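De novo designed switch protein caging a hemagglutinin binder (sCageHA267_1S) (Synthetic construct, PDB 7CBC) probably works as a biosensor switch, a designed six-helix bundle that cages a small hemagglutinin-binding domain until a trigger releases it. Local coordinates at residues P50-I53 against R54-K58; I68-A71 against E72-D76; A109-Q112 against D113-R117; L153-A156 against K157-S160; F285-S288 against E289-K293. All blocks are in the same frame, centred on the assembly; numbering follows the deposited sequence.

Contact 1 (P50-I53 against R54-K58)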
loop_
_atom_site.group_PDB
_atom_site.type_symbol
_atom_site.label_atom_id
_atom_site.label_comp_id
_atom_site.label_asym_id
_atom_site.label_seq_id
_atom_site.Cartn_x
_atom_site.Cartn_y
_atom_site.Cartn_z
ATOM N N PRO A 50 19.337 -33.980 -3.766
ATOM C CA PRO A 50 18.650 -33.406 -4.939
ATOM C C PRO A 50 17.146 -33.616 -4.915
ATOM O O PRO A 50 16.397 -32.722 -5.344
ATOM C CB PRO A 50 19.305 -34.144 -6.106
ATOM C CG PRO A 50 19.893 -35.374 -5.545
ATOM C CD PRO A 50 20.111 -35.208 -4.076
ATOM N N LYS A 51 16.684 -34.791 -4.444
ATOM C CA LYS A 51 15.250 -35.063 -4.356
ATOM C C LYS A 51 14.574 -34.158 -3.337
ATOM O O LYS A 51 13.415 -33.763 -3.518
ATOM C CB LYS A 51 15.032 -36.529 -3.988
ATOM C CG LYS A 51 13.591 -37.008 -4.026
ATOM C CD LYS A 51 13.085 -37.052 -5.457
ATOM C CE LYS A 51 11.827 -37.881 -5.546
ATOM N NZ LYS A 51 10.923 -37.544 -4.419
ATOM N N ARG A 52 15.282 -33.825 -2.263
ATOM C CA ARG A 52 14.689 -33.038 -1.194
ATOM C C ARG A 52 14.597 -31.566 -1.565
ATOM O O ARG A 52 13.560 -30.933 -1.343
ATOM C CB ARG A 52 15.500 -33.217 0.086
ATOM C CG ARG A 52 15.041 -32.353 1.228
ATOM C CD ARG A 52 15.575 -32.853 2.548
ATOM N NE ARG A 52 16.003 -31.732 3.375
ATOM C CZ ARG A 52 16.503 -31.851 4.600
ATOM N NH1 ARG A 52 16.632 -33.052 5.150
ATOM N NH2 ARG A 52 16.867 -30.765 5.277
ATOM N N ILE A 53 15.664 -31.006 -2.139
ATOM C CA ILE A 53 15.659 -29.588 -2.475
ATOM C C ILE A 53 14.565 -29.273 -3.484
ATOM O O ILE A 53 13.939 -28.210 -3.416
ATOM C CB ILE A 53 17.046 -29.151 -2.981
ATOM C CG1 ILE A 53 17.459 -29.969 -4.211
ATOM C CG2 ILE A 53 18.076 -29.267 -1.855
ATOM C CD1 ILE A 53 18.622 -29.381 -4.986
ATOM N N ARG A 54 14.291 -30.185 -4.416
ATOM C CA ARG A 54 13.209 -29.922 -5.357
ATOM C C ARG A 54 11.852 -29.932 -4.663
ATOM O O ARG A 54 10.942 -29.215 -5.088
ATOM C CB ARG A 54 13.231 -30.933 -6.500
ATOM C CG ARG A 54 14.580 -31.042 -7.213
ATOM C CD ARG A 54 15.125 -29.685 -7.668
ATOM N NE ARG A 54 14.259 -29.030 -8.650
ATOM C CZ ARG A 54 13.625 -27.881 -8.444
ATOM N NH1 ARG A 54 13.760 -27.243 -7.291
ATOM N NH2 ARG A 54 12.859 -27.367 -9.397
ATOM N N ASP A 55 11.709 -30.717 -3.589
ATOM C CA ASP A 55 10.448 -30.778 -2.852
ATOM C C ASP A 55 10.227 -29.521 -2.022
ATOM O O ASP A 55 9.096 -29.030 -1.914
ATOM C CB ASP A 55 10.426 -32.013 -1.942
ATOM C CG ASP A 55 10.052 -33.287 -2.683
ATOM O OD1 ASP A 55 9.199 -33.212 -3.597
ATOM O OD2 ASP A 55 10.603 -34.364 -2.340
ATOM N N GLU A 56 11.292 -28.999 -1.409
ATOM C CA GLU A 56 11.139 -27.816 -0.575
ATOM C C GLU A 56 11.012 -26.560 -1.425
ATOM O O GLU A 56 10.312 -25.617 -1.042
ATOM C CB GLU A 56 12.305 -27.703 0.402
ATOM C CG GLU A 56 12.450 -28.916 1.302
ATOM C CD GLU A 56 12.155 -28.588 2.758
ATOM O OE1 GLU A 56 11.347 -27.663 2.990
ATOM O OE2 GLU A 56 12.712 -29.273 3.643
ATOM N N ILE A 57 11.681 -26.524 -2.579
ATOM C CA ILE A 57 11.452 -25.441 -3.532
ATOM C C ILE A 57 9.993 -25.432 -3.982
ATOM O O ILE A 57 9.329 -24.389 -3.962
ATOM C CB ILE A 57 12.413 -25.556 -4.728
ATOM C CG1 ILE A 57 13.840 -25.190 -4.307
ATOM C CG2 ILE A 57 11.956 -24.669 -5.884
ATOM C CD1 ILE A 57 14.096 -23.720 -4.224
ATOM N N LYS A 58 9.468 -26.597 -4.380
ATOM C CA LYS A 58 8.066 -26.667 -4.785
ATOM C C LYS A 58 7.140 -26.190 -3.669
ATOM O O LYS A 58 6.154 -25.484 -3.926
ATOM C CB LYS A 58 7.696 -28.094 -5.195
ATOM C CG LYS A 58 6.236 -28.239 -5.656
ATOM C CD LYS A 58 5.727 -29.677 -5.569
ATOM C CE LYS A 58 6.845 -30.685 -5.860
ATOM N NZ LYS A 58 6.368 -32.066 -6.179
#
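Ile53 and Arg54 hold the close-packed side of the first two and a half turns of helix 50-93. CG1 of Ile53 occupies the crowded position between its own N and carbonyl carbon (chi1 58°), and CD of Arg54 passes 4.2 Å from it. CG of Arg54, beside its own N (chi1 -53°), lies 3.1 Å from Pro50 O; bends at chi2 and chi3 then bring the guanidinium round until CG1 of Ile57 lies at its edge, in plane, while NH2 makes a salt bridge with Glu138 of helix 99-142. An alanine at Arg54 is likely to leave the Glu138 carboxylate without its mate and to bare the flank of Ile53. Ile57 N donates to Ile53 O at 2.9 Å, and the Ile57 side chain is buried against helices 3-46 and 99-142. The flank of Lys51, Asp55 and Lys58 is looser and faces solvent: Asp55 OD2 has a long salt bridge, 3.8 Å, to Lys51 NZ, and OD1 a still longer one, 4.0 Å, to Lys58 NZ. Arg52 and Glu56 run alongside each other beside Leu43, yet Glu56 OE2 sits 4.1 Å from Arg52 NE and well out of the guanidinium plane, so only their charges attract. The first backbone bonds, Arg54 N to Pro50 O and Asp55 N to Lys51 O, are weak. Charge pairs four residues apart on one flank and isoleucines turned to neighbouring helices on another mark an amphipathic bundle helix.

Contact 2 (I68-A71 against E72-D76)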
loop_
_atom_site.group_PDB
_atom_site.type_symbol
_atom_site.label_atom_id
_atom_site.label_comp_id
_atom_site.label_asym_id
_atom_site.label_seq_id
_atom_site.Cartn_x
_atom_site.Cartn_y
_atom_site.Cartn_z
ATOM N N ILE A 68 0.046 -14.984 -2.389
ATOM C CA ILE A 68 -0.206 -13.987 -3.417
ATOM C C ILE A 68 -1.658 -14.046 -3.882
ATOM O O ILE A 68 -2.319 -13.008 -4.036
ATOM C CB ILE A 68 0.796 -14.179 -4.567
ATOM C CG1 ILE A 68 2.144 -13.570 -4.164
ATOM C CG2 ILE A 68 0.294 -13.574 -5.860
ATOM C CD1 ILE A 68 3.325 -14.218 -4.826
ATOM N N ARG A 69 -2.190 -15.256 -4.079
ATOM C CA ARG A 69 -3.585 -15.384 -4.492
ATOM C C ARG A 69 -4.541 -14.845 -3.431
ATOM O O ARG A 69 -5.588 -14.280 -3.768
ATOM C CB ARG A 69 -3.901 -16.844 -4.820
ATOM C CG ARG A 69 -5.365 -17.112 -5.118
ATOM C CD ARG A 69 -5.742 -18.593 -4.952
ATOM N NE ARG A 69 -5.939 -18.974 -3.551
ATOM C CZ ARG A 69 -6.943 -18.541 -2.787
ATOM N NH1 ARG A 69 -7.848 -17.708 -3.276
ATOM N NH2 ARG A 69 -7.038 -18.939 -1.526
ATOM N N ARG A 70 -4.209 -14.993 -2.152
ATOM C CA ARG A 70 -5.096 -14.448 -1.134
ATOM C C ARG A 70 -4.940 -12.927 -1.015
ATOM O O ARG A 70 -5.909 -12.229 -0.710
ATOM C CB ARG A 70 -4.844 -15.168 0.192
ATOM C CG ARG A 70 -5.316 -14.428 1.411
ATOM C CD ARG A 70 -4.385 -14.667 2.575
ATOM N NE ARG A 70 -3.044 -14.278 2.174
ATOM C CZ ARG A 70 -2.642 -13.027 1.968
ATOM N NH1 ARG A 70 -3.467 -11.971 2.150
ATOM N NH2 ARG A 70 -1.398 -12.828 1.571
ATOM N N ALA A 71 -3.749 -12.384 -1.298
ATOM C CA ALA A 71 -3.603 -10.929 -1.378
ATOM C C ALA A 71 -4.318 -10.351 -2.595
ATOM O O ALA A 71 -4.835 -9.232 -2.529
ATOM C CB ALA A 71 -2.120 -10.534 -1.401
ATOM N N GLU A 72 -4.362 -11.085 -3.713
ATOM C CA GLU A 72 -5.206 -10.659 -4.828
ATOM C C GLU A 72 -6.675 -10.614 -4.430
ATOM O O GLU A 72 -7.431 -9.779 -4.941
ATOM C CB GLU A 72 -5.022 -11.589 -6.025
ATOM C CG GLU A 72 -3.640 -11.536 -6.610
ATOM C CD GLU A 72 -3.396 -12.602 -7.667
ATOM O OE1 GLU A 72 -4.296 -13.440 -7.920
ATOM O OE2 GLU A 72 -2.285 -12.601 -8.233
ATOM N N LYS A 73 -7.089 -11.509 -3.527
ATOM C CA LYS A 73 -8.465 -11.528 -3.045
ATOM C C LYS A 73 -8.774 -10.304 -2.192
ATOM O O LYS A 73 -9.870 -9.747 -2.281
ATOM C CB LYS A 73 -8.717 -12.814 -2.252
ATOM C CG LYS A 73 -10.132 -12.981 -1.694
ATOM C CD LYS A 73 -11.146 -13.213 -2.811
ATOM C CE LYS A 73 -12.453 -13.806 -2.284
ATOM N NZ LYS A 73 -12.991 -13.083 -1.091
ATOM N N GLU A 74 -7.830 -9.878 -1.340
ATOM C CA GLU A 74 -8.046 -8.662 -0.554
ATOM C C GLU A 74 -8.203 -7.445 -1.456
ATOM O O GLU A 74 -8.986 -6.541 -1.155
ATOM C CB GLU A 74 -6.891 -8.438 0.430
ATOM C CG GLU A 74 -6.690 -9.536 1.504
ATOM C CD GLU A 74 -7.505 -9.286 2.773
ATOM O OE1 GLU A 74 -8.723 -9.019 2.663
ATOM O OE2 GLU A 74 -6.925 -9.346 3.882
ATOM N N ILE A 75 -7.452 -7.391 -2.558
ATOM C CA ILE A 75 -7.587 -6.269 -3.487
ATOM C C ILE A 75 -8.968 -6.277 -4.132
ATOM O O ILE A 75 -9.626 -5.237 -4.248
ATOM C CB ILE A 75 -6.477 -6.310 -4.553
ATOM C CG1 ILE A 75 -5.116 -6.015 -3.929
ATOM C CG2 ILE A 75 -6.751 -5.294 -5.650
ATOM C CD1 ILE A 75 -4.010 -5.901 -4.943
ATOM N N ASP A 76 -9.407 -7.449 -4.590
ATOM C CA ASP A 76 -10.715 -7.579 -5.221
ATOM C C ASP A 76 -11.829 -7.394 -4.211
ATOM O O ASP A 76 -12.894 -6.874 -4.552
ATOM C CB ASP A 76 -10.826 -8.948 -5.896
ATOM C CG ASP A 76 -12.231 -9.243 -6.399
ATOM O OD1 ASP A 76 -12.607 -8.689 -7.462
ATOM O OD2 ASP A 76 -12.950 -10.031 -5.731
#
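With CG of Glu72 turned beside its own backbone N (chi1 -65°) and the chain extended beyond it, the side chain runs back along the helix over Ile68, whose CG2 stands anti to its N. The two cross at a slant: OE2 of Glu72 comes to 3.6 Å from CG2 of Ile68, and CG rests 3.2 Å from Ile68 O. The carboxylate thus meets a methyl group and the backbone, its OE1 lying 4.0 Å from Arg69 CA. Two residues on, more than half-way round the helix, Arg70 bends at chi2 and chi3 and brings NH1 to 4.1 Å from CG of Glu74, the guanidinium and carboxylate planes 86° apart. NH1 of Arg70 stays 4.7 Å from OE2 of Glu74, so the pair is probably no more than a loose attraction of opposite charges. This is the heptad-like division of an amphipathic helix in a designed bundle: Ile68, Ala71 and Ile75 face inward, between helices 3-46 and 99-142, where Ala71 meets Leu26 and Leu123. Ala71 carries only a CB, which probably lets the neighbouring helices come near, and its O accepts from Ile75 N at 3.2 Å. On the outer side the charged ends look along their own helix, Arg69 forming a salt bridge with Glu66 and Lys73 one with Asp77. Glu72 N makes the shortest of the four i to i+4 backbone bonds, 2.8 Å to Ile68 O; Lys73 N to Arg69 O is more bent, at 138°.

Contact 3 (A109-Q112 against D113-R117)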
loop_
_atom_site.group_PDB
_atom_site.type_symbol
_atom_site.label_atom_id
_atom_site.label_comp_id
_atom_site.label_asym_id
_atom_site.label_seq_id
_atom_site.Cartn_x
_atom_site.Cartn_y
_atom_site.Cartn_z
ATOM N N ALA A 109 -14.535 8.675 -7.668
ATOM C CA ALA A 109 -14.564 7.330 -8.229
ATOM C C ALA A 109 -13.352 7.079 -9.111
ATOM O O ALA A 109 -12.712 6.026 -9.004
ATOM C CB ALA A 109 -15.861 7.105 -9.007
ATOM N N GLU A 110 -13.014 8.028 -9.988
ATOM C CA GLU A 110 -11.826 7.858 -10.824
ATOM C C GLU A 110 -10.569 7.731 -9.986
ATOM O O GLU A 110 -9.648 6.972 -10.330
ATOM C CB GLU A 110 -11.649 9.043 -11.763
ATOM C CG GLU A 110 -12.531 9.094 -12.976
ATOM C CD GLU A 110 -12.143 10.272 -13.842
ATOM O OE1 GLU A 110 -11.045 10.236 -14.445
ATOM O OE2 GLU A 110 -12.909 11.254 -13.880
ATOM N N THR A 111 -10.472 8.532 -8.927
ATOM C CA THR A 111 -9.269 8.490 -8.110
ATOM C C THR A 111 -9.161 7.154 -7.388
ATOM O O THR A 111 -8.083 6.542 -7.348
ATOM C CB THR A 111 -9.271 9.664 -7.124
ATOM O OG1 THR A 111 -9.042 10.887 -7.837
ATOM C CG2 THR A 111 -8.173 9.502 -6.132
ATOM N N GLN A 112 -10.278 6.656 -6.856
ATOM C CA GLN A 112 -10.219 5.380 -6.163
ATOM C C GLN A 112 -9.876 4.243 -7.109
ATOM O O GLN A 112 -9.192 3.299 -6.716
ATOM C CB GLN A 112 -11.534 5.115 -5.441
ATOM C CG GLN A 112 -11.576 3.821 -4.663
ATOM C CD GLN A 112 -10.507 3.716 -3.590
ATOM O OE1 GLN A 112 -9.723 4.642 -3.358
ATOM N NE2 GLN A 112 -10.469 2.566 -2.926
ATOM N N ASP A 113 -10.313 4.313 -8.363
ATOM C CA ASP A 113 -9.924 3.262 -9.289
ATOM C C ASP A 113 -8.425 3.298 -9.553
ATOM O O ASP A 113 -7.794 2.241 -9.695
ATOM C CB ASP A 113 -10.719 3.381 -10.585
ATOM C CG ASP A 113 -10.455 2.230 -11.534
ATOM O OD1 ASP A 113 -9.677 2.424 -12.488
ATOM O OD2 ASP A 113 -11.017 1.133 -11.321
ATOM N N LEU A 114 -7.829 4.496 -9.596
ATOM C CA LEU A 114 -6.371 4.585 -9.705
ATOM C C LEU A 114 -5.692 3.896 -8.531
ATOM O O LEU A 114 -4.727 3.137 -8.709
ATOM C CB LEU A 114 -5.923 6.044 -9.760
ATOM C CG LEU A 114 -6.239 6.909 -10.970
ATOM C CD1 LEU A 114 -5.609 8.276 -10.743
ATOM C CD2 LEU A 114 -5.714 6.262 -12.244
ATOM N N ASN A 115 -6.170 4.172 -7.314
ATOM C CA ASN A 115 -5.549 3.585 -6.133
ATOM C C ASN A 115 -5.568 2.062 -6.199
ATOM O O ASN A 115 -4.578 1.412 -5.857
ATOM C CB ASN A 115 -6.248 4.095 -4.873
ATOM C CG ASN A 115 -6.063 5.585 -4.681
ATOM O OD1 ASN A 115 -5.040 6.151 -5.068
ATOM N ND2 ASN A 115 -7.055 6.231 -4.097
ATOM N N LEU A 116 -6.670 1.479 -6.673
ATOM C CA LEU A 116 -6.767 0.023 -6.765
ATOM C C LEU A 116 -5.818 -0.536 -7.818
ATOM O O LEU A 116 -5.081 -1.492 -7.555
ATOM C CB LEU A 116 -8.214 -0.376 -7.060
ATOM C CG LEU A 116 -9.125 -0.060 -5.878
ATOM C CD1 LEU A 116 -10.567 -0.459 -6.149
ATOM C CD2 LEU A 116 -8.600 -0.761 -4.649
ATOM N N ARG A 117 -5.794 0.063 -9.014
ATOM C CA ARG A 117 -4.840 -0.374 -10.031
ATOM C C ARG A 117 -3.399 -0.247 -9.553
ATOM O O ARG A 117 -2.549 -1.079 -9.901
ATOM C CB ARG A 117 -5.058 0.417 -11.323
ATOM C CG ARG A 117 -6.380 0.067 -11.979
ATOM C CD ARG A 117 -6.859 1.105 -12.988
ATOM N NE ARG A 117 -8.015 0.593 -13.721
ATOM C CZ ARG A 117 -7.912 -0.192 -14.789
ATOM N NH1 ARG A 117 -6.708 -0.534 -15.238
ATOM N NH2 ARG A 117 -9.002 -0.642 -15.403
#
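Gln112 and Asn115 cross at about a right angle, their amide planes 74° apart, and one straight bond joins them: ND2 of Asn115 donates to OE1 of Gln112 at 3.2 Å with an N-H...O angle of 174°. OE1 lies almost exactly in the amide plane of Asn115, whereas the donor is tilted 30° from the carbonyl plane of Gln112. Gln112 reaches this spot because CG is anti to its N and the chain then bends at chi2. Both amides are buried, and outside partners share their other ends: NE2 of Gln112 donates to Ser82 and Asn19, and OD1 of Asn115 accepts from Gln211, which together should fix the way each amide is flipped. Thr111 lies alongside Asn115, pointing the same way, with CG2 4.0 Å from ND2. Leu116 crosses Gln112 at a slant, its CG and CD2 each 4.2 Å from NE2. On the outer face Arg117 NE meets OD1 of Asp113 from the syn side at 2.8 Å, a salt bridge along the helix. Amides and hydroxyls linked across helices 3-46, 50-93, 99-142 and 195-239 amid leucines form a buried hydrogen-bond network of the kind designed into helical bundles to give specificity.

Contact 4 (L153-A156 against K157-S160)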
loop_
_atom_site.group_PDB
_atom_site.type_symbol
_atom_site.label_atom_id
_atom_site.label_comp_id
_atom_site.label_asym_id
_atom_site.label_seq_id
_atom_site.Cartn_x
_atom_site.Cartn_y
_atom_site.Cartn_z
ATOM N N LEU A 153 23.716 -14.174 -9.614
ATOM C CA LEU A 153 23.450 -13.084 -8.680
ATOM C C LEU A 153 23.296 -11.750 -9.409
ATOM O O LEU A 153 22.385 -10.966 -9.110
ATOM C CB LEU A 153 24.569 -13.004 -7.646
ATOM C CG LEU A 153 24.644 -14.161 -6.646
ATOM C CD1 LEU A 153 25.866 -14.003 -5.764
ATOM C CD2 LEU A 153 23.377 -14.220 -5.797
ATOM N N GLU A 154 24.189 -11.471 -10.361
ATOM C CA GLU A 154 24.088 -10.241 -11.143
ATOM C C GLU A 154 22.782 -10.189 -11.921
ATOM O O GLU A 154 22.188 -9.116 -12.089
ATOM C CB GLU A 154 25.290 -10.128 -12.086
ATOM C CG GLU A 154 26.603 -9.810 -11.370
ATOM C CD GLU A 154 26.642 -8.394 -10.816
ATOM O OE1 GLU A 154 26.047 -7.496 -11.451
ATOM O OE2 GLU A 154 27.262 -8.176 -9.750
ATOM N N HIS A 155 22.313 -11.339 -12.402
ATOM C CA HIS A 155 21.039 -11.358 -13.107
ATOM C C HIS A 155 19.886 -11.037 -12.159
ATOM O O HIS A 155 18.987 -10.262 -12.508
ATOM C CB HIS A 155 20.827 -12.712 -13.779
ATOM C CG HIS A 155 19.586 -12.778 -14.605
ATOM N ND1 HIS A 155 18.340 -13.001 -14.056
ATOM C CD2 HIS A 155 19.392 -12.628 -15.937
ATOM C CE1 HIS A 155 17.430 -12.988 -15.015
ATOM N NE2 HIS A 155 18.041 -12.761 -16.166
ATOM N N ALA A 156 19.912 -11.612 -10.950
ATOM C CA ALA A 156 18.889 -11.326 -9.945
ATOM C C ALA A 156 18.902 -9.857 -9.537
ATOM O O ALA A 156 17.844 -9.248 -9.343
ATOM C CB ALA A 156 19.098 -12.215 -8.717
ATOM N N LYS A 157 20.094 -9.281 -9.376
ATOM C CA LYS A 157 20.197 -7.860 -9.082
ATOM C C LYS A 157 19.556 -7.024 -10.186
ATOM O O LYS A 157 18.736 -6.139 -9.914
ATOM C CB LYS A 157 21.667 -7.489 -8.884
ATOM C CG LYS A 157 21.953 -5.995 -8.845
ATOM C CD LYS A 157 23.436 -5.765 -8.576
ATOM C CE LYS A 157 23.753 -4.293 -8.387
ATOM N NZ LYS A 157 25.174 -4.099 -7.970
ATOM N N ARG A 158 19.896 -7.314 -11.446
ATOM C CA ARG A 158 19.377 -6.517 -12.553
ATOM C C ARG A 158 17.859 -6.617 -12.639
ATOM O O ARG A 158 17.165 -5.594 -12.720
ATOM C CB ARG A 158 20.020 -6.943 -13.877
ATOM C CG ARG A 158 19.171 -6.648 -15.123
ATOM C CD ARG A 158 19.836 -7.122 -16.429
ATOM N NE ARG A 158 20.468 -8.440 -16.288
ATOM C CZ ARG A 158 21.753 -8.689 -16.532
ATOM N NH1 ARG A 158 22.549 -7.713 -16.954
ATOM N NH2 ARG A 158 22.241 -9.911 -16.356
ATOM N N ARG A 159 17.323 -7.844 -12.614
ATOM C CA ARG A 159 15.880 -8.035 -12.748
ATOM C C ARG A 159 15.124 -7.434 -11.573
ATOM O O ARG A 159 14.059 -6.844 -11.763
ATOM C CB ARG A 159 15.544 -9.516 -12.882
ATOM C CG ARG A 159 15.215 -9.939 -14.302
ATOM C CD ARG A 159 14.048 -9.109 -14.864
ATOM N NE ARG A 159 12.739 -9.733 -14.658
ATOM C CZ ARG A 159 11.574 -9.125 -14.884
ATOM N NH1 ARG A 159 11.544 -7.871 -15.322
ATOM N NH2 ARG A 159 10.432 -9.768 -14.667
ATOM N N SER A 160 15.652 -7.591 -10.355
ATOM C CA SER A 160 15.073 -6.950 -9.181
ATOM C C SER A 160 14.848 -5.460 -9.407
ATOM O O SER A 160 13.747 -4.938 -9.166
ATOM C CB SER A 160 15.979 -7.156 -7.971
ATOM O OG SER A 160 15.942 -8.497 -7.530
#
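Ser160 turns back on Ala156, one turn earlier in helix 146-190, the classic local bond of a helical serine, here on the inward face of a designed six-helix bundle. Its CB already lies 3.1 Å from Ala156 O. OG, set beside the backbone N and anti to the carbonyl carbon (chi1 -71°), drops to 2.7 Å from that oxygen and donates to it. Ser160 N donates as well, at 2.9 Å, so the carbonyl is gripped twice, from opposite faces of its plane. The hydroxyl is also bonded to Gln229 of helix 195-239, which ties this turn to its neighbour, while Leu129, Leu132 and Leu233 close round the serine. An alanine in place of Ser160 would probably leave Gln229 NE2 short of a partner in the buried interface and reduce the grip on Ala156 O to one bond. The outer side of the helix is more exposed. There His155, whose CG anti to the backbone N (chi1 -176°) lays the ring alongside Arg159, meets two arginines, both from the same side of its ring plane. The imidazole and the Arg159 guanidinium are turned 63° against each other, whereas Arg158 crosses at a slant, Glu154 O lying above one guanidinium face. Glu154 itself turns back to Arg150 in a salt bridge. For the imidazole ring the nearest touches are CE1 of His155 to CG of Arg159, 3.8 Å, and CD2 of His155 to NH2 of Arg158, 4.0 Å.

Contact 5 (F285-S288 against E289-K293)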
loop_
_atom_site.group_PDB
_atom_site.type_symbol
_atom_site.label_atom_id
_atom_site.label_comp_id
_atom_site.label_asym_id
_atom_site.label_seq_id
_atom_site.Cartn_x
_atom_site.Cartn_y
_atom_site.Cartn_z
ATOM N N PHE A 285 -14.393 22.258 7.898
ATOM C CA PHE A 285 -15.732 22.407 7.351
ATOM C C PHE A 285 -16.777 22.785 8.401
ATOM O O PHE A 285 -17.952 22.892 8.054
ATOM C CB PHE A 285 -16.162 21.122 6.639
ATOM C CG PHE A 285 -15.437 20.873 5.348
ATOM C CD1 PHE A 285 -15.715 21.640 4.226
ATOM C CD2 PHE A 285 -14.488 19.875 5.252
ATOM C CE1 PHE A 285 -15.066 21.424 3.032
ATOM C CE2 PHE A 285 -13.823 19.652 4.050
ATOM C CZ PHE A 285 -14.118 20.441 2.938
ATOM N N GLY A 286 -16.398 22.977 9.663
ATOM C CA GLY A 286 -17.344 23.436 10.663
ATOM C C GLY A 286 -18.127 22.363 11.391
ATOM O O GLY A 286 -19.139 22.683 12.035
ATOM N N TYR A 287 -17.704 21.106 11.301
ATOM C CA TYR A 287 -18.335 20.024 12.045
ATOM C C TYR A 287 -18.258 20.283 13.547
ATOM O O TYR A 287 -17.270 20.823 14.052
ATOM C CB TYR A 287 -17.632 18.687 11.746
ATOM C CG TYR A 287 -18.026 17.970 10.460
ATOM C CD1 TYR A 287 -17.971 18.609 9.222
ATOM C CD2 TYR A 287 -18.427 16.638 10.489
ATOM C CE1 TYR A 287 -18.322 17.930 8.042
ATOM C CE2 TYR A 287 -18.784 15.954 9.324
ATOM C CZ TYR A 287 -18.723 16.594 8.106
ATOM O OH TYR A 287 -19.063 15.892 6.962
ATOM N N SER A 288 -19.302 19.861 14.262
ATOM C CA SER A 288 -19.278 19.781 15.715
ATOM C C SER A 288 -18.582 18.498 16.158
ATOM O O SER A 288 -18.400 17.565 15.375
ATOM C CB SER A 288 -20.692 19.803 16.275
ATOM O OG SER A 288 -21.382 18.623 15.886
ATOM N N GLU A 289 -18.220 18.438 17.445
ATOM C CA GLU A 289 -17.497 17.271 17.951
ATOM C C GLU A 289 -18.288 15.986 17.739
ATOM O O GLU A 289 -17.727 14.968 17.311
ATOM C CB GLU A 289 -17.166 17.452 19.426
ATOM C CG GLU A 289 -16.168 18.568 19.680
ATOM C CD GLU A 289 -15.515 18.457 21.040
ATOM O OE1 GLU A 289 -15.917 17.568 21.822
ATOM O OE2 GLU A 289 -14.597 19.254 21.324
ATOM N N GLU A 290 -19.592 16.015 18.020
ATOM C CA GLU A 290 -20.434 14.855 17.748
ATOM C C GLU A 290 -20.381 14.485 16.273
ATOM O O GLU A 290 -20.333 13.301 15.920
ATOM C CB GLU A 290 -21.879 15.135 18.181
ATOM C CG GLU A 290 -21.997 15.903 19.489
ATOM C CD GLU A 290 -22.032 17.424 19.302
ATOM O OE1 GLU A 290 -23.127 17.976 19.023
ATOM O OE2 GLU A 290 -20.969 18.070 19.442
ATOM N N GLN A 291 -20.365 15.487 15.395
ATOM C CA GLN A 291 -20.321 15.203 13.967
ATOM C C GLN A 291 -18.961 14.660 13.551
ATOM O O GLN A 291 -18.876 13.816 12.653
ATOM C CB GLN A 291 -20.666 16.458 13.179
ATOM C CG GLN A 291 -22.103 16.843 13.309
ATOM C CD GLN A 291 -22.361 18.236 12.791
ATOM O OE1 GLN A 291 -21.468 19.091 12.785
ATOM N NE2 GLN A 291 -23.572 18.463 12.313
ATOM N N ILE A 292 -17.888 15.140 14.181
ATOM C CA ILE A 292 -16.563 14.612 13.882
ATOM C C ILE A 292 -16.430 13.184 14.392
ATOM O O ILE A 292 -15.893 12.309 13.696
ATOM C CB ILE A 292 -15.483 15.534 14.465
ATOM C CG1 ILE A 292 -15.471 16.844 13.688
ATOM C CG2 ILE A 292 -14.121 14.875 14.378
ATOM C CD1 ILE A 292 -14.597 17.897 14.274
ATOM N N LYS A 293 -16.923 12.912 15.603
ATOM C CA LYS A 293 -16.813 11.550 16.118
ATOM C C LYS A 293 -17.674 10.576 15.317
ATOM O O LYS A 293 -17.290 9.413 15.147
ATOM C CB LYS A 293 -17.172 11.512 17.605
ATOM C CG LYS A 293 -16.212 12.328 18.476
ATOM C CD LYS A 293 -16.229 11.888 19.939
ATOM C CE LYS A 293 -15.084 10.920 20.252
ATOM N NZ LYS A 293 -15.420 9.493 19.988
HETATM O O HOH W 1 -24.064 18.393 16.298
#
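The Tyr287 ring and the Gln291 amide stand 62° apart, their side chains crossing at about a right angle. The backbone of Gln291 passes the ring edge, its C in the ring plane, and CB lies 3.5 Å from CD2. A cation-pi contact ties the ring to Arg6. The amide reaches back instead: OE1 accepts from Ser288 N at 2.7 Å, nearly straight at 173°, while Gln291 N donates weakly to Ser288 OG at 3.3 Å. This reciprocal pair is a capping box, with Ser288 as N-cap. A water links Ser288 OG, 2.7 Å away, to Glu290 OE1. Just before, Gly286 ends the preceding helix in a Schellman motif, its positive phi turning the chain. CB of Tyr287 packs on CG1 of Ile292 at 3.4 Å. The turn thus joins helix 274-284 to helix 289-298, with Ile292 wedged between Ala279 and Ala282 of the former and Val310 and Leu313 of helix 303-315.

How the contacts relate
Contacts 1 and 2 lie on the same helix, 50-93, with centres about 27 Å apart: the first is a surface patch near the helix start, the second nearer the middle. Contacts 2 to 5 are all partly buried. Contacts 2 and 3 both have centres about 13 Å from the chain's centre; in contact 3 buried amides form the inner side, while a salt bridge remains on the outer face. Contact 4, on helix 146-190, mixes both chemistries, with a serine inward and arginines outward. Contact 5 stands apart, about 60 Å from contact 1 between centres, in the small helical domain that probably is the caged binder; its chemistry is that of a helix end.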